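Side-chain contacts in acyl-CoA dehydrogenase domain protein Tcur3483 (Thermomonospora curvata, PDB 6WY9), which binds FAD and probably acts as an oxidoreductase on CH-CH groups of its substrate: residues 75-80 with 84-89; 92-97 with 314-319. All blocks are in the same frame, centred on the assembly; numbering follows the deposited sequence.

Contact 1 of 2, residues 75-80 with 84-89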
loop_
_atom_site.group_PDB
_atom_site.type_symbol
_atom_site.label_atom_id
_atom_site.label_comp_id
_atom_site.label_asym_id
_atom_site.label_seq_id
_atom_site.Cartn_x
_atom_site.Cartn_y
_atom_site.Cartn_z
ATOM N N LEU A 75 30.136 17.158 21.905
ATOM C CA LEU A 75 29.527 17.910 20.809
ATOM C C LEU A 75 30.432 17.968 19.576
ATOM O O LEU A 75 29.953 17.848 18.441
ATOM C CB LEU A 75 29.157 19.312 21.297
ATOM C CG LEU A 75 28.089 19.290 22.397
ATOM C CD1 LEU A 75 27.512 20.698 22.654
ATOM C CD2 LEU A 75 26.974 18.269 22.063
ATOM N N GLY A 76 31.736 18.142 19.760
ATOM C CA GLY A 76 32.577 18.203 18.580
ATOM C C GLY A 76 33.091 16.861 18.115
ATOM O O GLY A 76 34.037 16.797 17.322
ATOM N N TYR A 77 32.494 15.775 18.603
ATOM C CA TYR A 77 33.008 14.440 18.329
ATOM C C TYR A 77 33.233 14.212 16.842
ATOM O O TYR A 77 34.253 13.641 16.440
ATOM C CB TYR A 77 32.025 13.410 18.877
ATOM C CG TYR A 77 32.615 12.031 19.080
ATOM C CD1 TYR A 77 33.616 11.805 20.023
ATOM C CD2 TYR A 77 32.131 10.941 18.364
ATOM C CE1 TYR A 77 34.132 10.513 20.234
ATOM C CE2 TYR A 77 32.633 9.664 18.563
ATOM C CZ TYR A 77 33.625 9.454 19.494
ATOM O OH TYR A 77 34.107 8.179 19.652
ATOM N N GLY A 78 32.284 14.635 16.013
ATOM C CA GLY A 78 32.390 14.459 14.578
ATOM C C GLY A 78 32.896 15.672 13.818
ATOM O O GLY A 78 33.065 15.614 12.597
ATOM N N TRP A 79 33.141 16.784 14.503
ATOM C CA TRP A 79 33.636 17.956 13.799
ATOM C C TRP A 79 35.086 17.750 13.353
ATOM O O TRP A 79 35.849 17.027 14.000
ATOM C CB TRP A 79 33.564 19.183 14.694
ATOM C CG TRP A 79 32.236 19.867 14.735
ATOM C CD1 TRP A 79 31.027 19.354 14.360
ATOM C CD2 TRP A 79 31.990 21.211 15.167
ATOM N NE1 TRP A 79 30.039 20.301 14.535
ATOM C CE2 TRP A 79 30.604 21.447 15.032
ATOM C CE3 TRP A 79 32.809 22.240 15.656
ATOM C CZ2 TRP A 79 30.016 22.665 15.375
ATOM C CZ3 TRP A 79 32.224 23.451 15.991
ATOM C CH2 TRP A 79 30.838 23.649 15.854
ATOM N N PRO A 80 35.502 18.399 12.273
ATOM C CA PRO A 80 36.923 18.352 11.902
ATOM C C PRO A 80 37.782 18.911 13.026
ATOM O O PRO A 80 37.400 19.871 13.699
ATOM C CB PRO A 80 36.993 19.231 10.647
ATOM C CG PRO A 80 35.793 20.139 10.742
ATOM C CD PRO A 80 34.727 19.329 11.430
ATOM N N GLY A 84 38.298 22.332 15.980
ATOM C CA GLY A 84 38.278 21.942 17.373
ATOM C C GLY A 84 37.590 20.639 17.672
ATOM O O GLY A 84 37.418 20.312 18.852
ATOM N N GLY A 85 37.180 19.885 16.660
ATOM C CA GLY A 85 36.481 18.637 16.904
ATOM C C GLY A 85 37.425 17.445 16.919
ATOM O O GLY A 85 38.625 17.569 16.639
ATOM N N GLN A 86 36.860 16.276 17.239
ATOM C CA GLN A 86 37.667 15.063 17.269
ATOM C C GLN A 86 37.847 14.417 15.893
ATOM O O GLN A 86 38.732 13.572 15.735
ATOM C CB GLN A 86 37.071 14.058 18.254
ATOM C CG GLN A 86 37.008 14.551 19.699
ATOM C CD GLN A 86 36.726 13.421 20.685
ATOM O OE1 GLN A 86 37.249 12.308 20.542
ATOM N NE2 GLN A 86 35.894 13.696 21.688
ATOM N N GLY A 87 37.068 14.802 14.886
ATOM C CA GLY A 87 37.234 14.176 13.583
ATOM C C GLY A 87 36.907 12.695 13.538
ATOM O O GLY A 87 37.385 11.989 12.641
ATOM N N ARG A 88 36.080 12.208 14.465
ATOM C CA ARG A 88 35.717 10.796 14.485
ATOM C C ARG A 88 34.884 10.411 13.256
ATOM O O ARG A 88 34.287 11.253 12.577
ATOM C CB ARG A 88 34.948 10.460 15.761
ATOM C CG ARG A 88 35.751 10.667 17.039
ATOM C CD ARG A 88 36.790 9.559 17.253
ATOM N NE ARG A 88 37.522 9.718 18.511
ATOM C CZ ARG A 88 38.186 8.739 19.123
ATOM N NH1 ARG A 88 38.208 7.515 18.604
ATOM N NH2 ARG A 88 38.820 8.978 20.264
ATOM N N SER A 89 34.842 9.110 12.988
ATOM C CA SER A 89 34.248 8.582 11.769
ATOM C C SER A 89 32.725 8.526 11.867
ATOM O O SER A 89 32.127 8.695 12.935
ATOM C CB SER A 89 34.782 7.186 11.481
ATOM O OG SER A 89 34.372 6.302 12.511
#

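Contact 2 of 2, residues 92-97 with 314-319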
loop_
_atom_site.group_PDB
_atom_site.type_symbol
_atom_site.label_atom_id
_atom_site.label_comp_id
_atom_site.label_asym_id
_atom_site.label_seq_id
_atom_site.Cartn_x
_atom_site.Cartn_y
_atom_site.Cartn_z
ATOM N N GLU A 92 31.405 5.882 14.241
ATOM C CA GLU A 92 31.431 6.355 15.625
ATOM C C GLU A 92 30.363 7.424 15.872
ATOM O O GLU A 92 29.696 7.424 16.921
ATOM C CB GLU A 92 32.823 6.897 15.974
ATOM C CG GLU A 92 33.967 5.872 15.918
ATOM C CD GLU A 92 35.357 6.518 16.006
ATOM O OE1 GLU A 92 35.839 7.091 15.004
ATOM O OE2 GLU A 92 35.979 6.460 17.083
ATOM N N GLN A 93 30.192 8.350 14.920
ATOM C CA GLN A 93 29.167 9.375 15.067
ATOM C C GLN A 93 27.790 8.753 15.251
ATOM O O GLN A 93 26.975 9.241 16.049
ATOM C CB GLN A 93 29.183 10.324 13.851
ATOM C CG GLN A 93 30.540 10.964 13.590
ATOM C CD GLN A 93 30.543 11.958 12.430
ATOM O OE1 GLN A 93 31.537 12.650 12.201
ATOM N NE2 GLN A 93 29.430 12.037 11.699
ATOM N N TYR A 94 27.496 7.680 14.515
ATOM C CA TYR A 94 26.159 7.097 14.626
ATOM C C TYR A 94 25.979 6.392 15.959
ATOM O O TYR A 94 24.882 6.427 16.539
ATOM C CB TYR A 94 25.883 6.133 13.468
ATOM C CG TYR A 94 25.243 6.834 12.299
ATOM C CD1 TYR A 94 24.434 7.949 12.506
ATOM C CD2 TYR A 94 25.470 6.417 10.989
ATOM C CE1 TYR A 94 23.849 8.636 11.435
ATOM C CE2 TYR A 94 24.886 7.090 9.909
ATOM C CZ TYR A 94 24.081 8.196 10.144
ATOM O OH TYR A 94 23.484 8.861 9.101
ATOM N N VAL A 95 27.041 5.752 16.462
ATOM C CA VAL A 95 26.947 5.149 17.793
ATOM C C VAL A 95 26.582 6.219 18.809
ATOM O O VAL A 95 25.683 6.033 19.632
ATOM C CB VAL A 95 28.251 4.428 18.182
ATOM C CG1 VAL A 95 28.085 3.774 19.555
ATOM C CG2 VAL A 95 28.649 3.362 17.153
ATOM N N LEU A 96 27.249 7.377 18.738
ATOM C CA LEU A 96 26.927 8.486 19.635
ATOM C C LEU A 96 25.449 8.894 19.528
ATOM O O LEU A 96 24.724 8.922 20.534
ATOM C CB LEU A 96 27.860 9.657 19.347
ATOM C CG LEU A 96 27.540 10.971 20.083
ATOM C CD1 LEU A 96 27.436 10.768 21.572
ATOM C CD2 LEU A 96 28.611 12.027 19.767
ATOM N N PHE A 97 24.968 9.175 18.315
ATOM C CA PHE A 97 23.556 9.561 18.166
ATOM C C PHE A 97 22.614 8.463 18.653
ATOM O O PHE A 97 21.572 8.747 19.266
ATOM C CB PHE A 97 23.247 9.908 16.709
ATOM C CG PHE A 97 24.074 11.043 16.173
ATOM C CD1 PHE A 97 24.576 12.017 17.026
ATOM C CD2 PHE A 97 24.362 11.142 14.814
ATOM C CE1 PHE A 97 25.356 13.082 16.527
ATOM C CE2 PHE A 97 25.144 12.195 14.323
ATOM C CZ PHE A 97 25.633 13.161 15.184
ATOM N N LYS A 314 24.529 4.831 3.192
ATOM C CA LYS A 314 25.045 5.358 1.929
ATOM C C LYS A 314 24.886 6.877 1.849
ATOM O O LYS A 314 25.825 7.595 1.487
ATOM C CB LYS A 314 24.332 4.703 0.756
ATOM C CG LYS A 314 24.538 3.225 0.571
ATOM C CD LYS A 314 23.771 2.814 -0.699
ATOM C CE LYS A 314 24.251 3.577 -1.977
ATOM N NZ LYS A 314 23.163 3.612 -3.044
ATOM N N MET A 315 23.705 7.393 2.199
ATOM C CA MET A 315 23.489 8.831 2.025
ATOM C C MET A 315 24.303 9.676 3.014
ATOM O O MET A 315 24.783 10.755 2.655
ATOM C CB MET A 315 22.000 9.128 2.093
ATOM C CG MET A 315 21.252 8.373 0.966
ATOM S SD MET A 315 22.116 8.236 -0.668
ATOM C CE MET A 315 21.273 6.778 -1.357
ATOM N N THR A 316 24.514 9.199 4.241
ATOM C CA THR A 316 25.412 9.912 5.147
ATOM C C THR A 316 26.817 9.977 4.584
ATOM O O THR A 316 27.479 11.026 4.635
ATOM C CB THR A 316 25.392 9.244 6.522
ATOM O OG1 THR A 316 24.051 9.260 6.986
ATOM C CG2 THR A 316 26.233 10.032 7.520
ATOM N N ILE A 317 27.294 8.874 4.017
ATOM C CA ILE A 317 28.617 8.895 3.412
ATOM C C ILE A 317 28.690 9.967 2.337
ATOM O O ILE A 317 29.669 10.732 2.235
ATOM C CB ILE A 317 28.957 7.510 2.845
ATOM C CG1 ILE A 317 29.236 6.544 4.026
ATOM C CG2 ILE A 317 30.143 7.681 1.866
ATOM C CD1 ILE A 317 29.331 5.075 3.675
ATOM N N ALA A 318 27.673 10.000 1.478
ATOM C CA ALA A 318 27.638 10.975 0.399
ATOM C C ALA A 318 27.652 12.400 0.948
ATOM O O ALA A 318 28.431 13.238 0.493
ATOM C CB ALA A 318 26.377 10.725 -0.459
ATOM N N VAL A 319 26.787 12.691 1.931
ATOM C CA VAL A 319 26.616 14.071 2.378
ATOM C C VAL A 319 27.887 14.571 3.050
ATOM O O VAL A 319 28.336 15.695 2.800
ATOM C CB VAL A 319 25.386 14.205 3.302
ATOM C CG1 VAL A 319 25.615 13.491 4.620
ATOM C CG2 VAL A 319 25.048 15.689 3.545
#

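Contact 1 of 2, residues 75-80 with 84-89
The glycine-rich loop joining helix 62-71 to helix 90-103 in the acyl-CoA dehydrogenase N-terminal domain doubles back here, laying Gly85, Gln86, Gly87 and Arg88 against a type I beta turn that runs from Gly76 to Trp79. Backbone bonds carry much of the join. Gly76 O is gripped from opposite faces of its carbonyl plane, by Trp79 N within the turn and by Gln86 N across the contact at 2.9 Å. Gly87 N gives the shortest of the crossing bonds, 2.7 Å to Trp79 O, and Gly85 N reaches Pro80 O at 3.0 Å. No side chain would fit at Gly85: a beta carbon would collide with Trp79 CB and Gly76 O. Trp79 itself turns its indole away, toward helix 125-136, and NE1 bonds to Val112 O.

Among the side chains, Tyr77 meets the most. With CG anti to the backbone N (chi1 -161°), its ring lies under Arg88, whose CG sits over the ring centre in a CH-pi contact, 3.5 Å from the centroid. Beyond the bend at chi2, the Arg88 guanidinium plane is nearly parallel to the ring, 14° apart, with Tyr77 OH over the rim of one guanidinium face. Arg88 NH1 makes a salt bridge to Glu92. Gln86 comes to the ring edge instead, NE2 3.4 Å from Tyr77 CD1, its amide steep to the ring at 79°. An alanine in place of Tyr77 would remove the surface beneath Arg88 CG and the edge beside the Gln86 amide, and is likely to leave both side chains freer to turn. Gln86 OE1, also near the ring edge, takes a weak bond from Arg88 NE, 3.3 Å long and in the guanidinium plane.

Contact 2 of 2, residues 92-97 with 314-319
The helical backbones around Tyr94 and Thr316 stand well apart, their CA atoms 9.9 Å from each other, and between these two segments only Tyr94 and Thr316 meet, each side chain leaving its CA toward the opposing helix. Tyr94 reaches across with its ring and phenol oxygen, and Thr316 meets it from the opposite direction with both branches of its short side chain. The methyl carbon, Thr316 CG2, lies 3.9 Å from Tyr94 CZ, an ordinary van der Waals distance. As modelled, the hydroxyl oxygen Thr316 OG1 lies at the edge of the tyrosine ring, near its plane, but its spacing from Tyr94 OH is too short to be credible, so the exact meeting of the two oxygens is doubtful.

Acyl-CoA dehydrogenases are built from an N-terminal helical domain, a middle beta domain and a C-terminal helical domain. This contact joins the first to the last, helix 90-103 to helix 292-321. A second C-terminal helix, 263-286, takes part: Tyr94 also packs on its Ile263 and Ala266, Val319 reaches the same Ile263, and Phe97 touches Ala267.

Thr316 is held by its own helix as well. Its OG1 sits beside the backbone N (chi1 -58°), while the methyl is placed anti to that N, beside the carbonyl carbon. From this position OG1 hydrogen-bonds Asn312 O, one turn back along helix 292-321.

Following the chain from the N terminus, contact 1 comes first and closes a tight loop: only three residues lie between 75-80 and 84-89, all within the connection from helix 62-71 to helix 90-103. Ser89, its last residue, is the N-cap of the helix on which 92-97 lies, so contact 2 opens almost at once. Its partner, 314-319, arrives after 216 residues that include all the beta strands. The two contacts follow in series, neither nested nor crossed, with centres about 12 Å apart. They touch where Tyr77 CB packs 3.8 Å from Leu96 CD2, so helix 90-103 borders the folded loop and also faces the C-terminal helices.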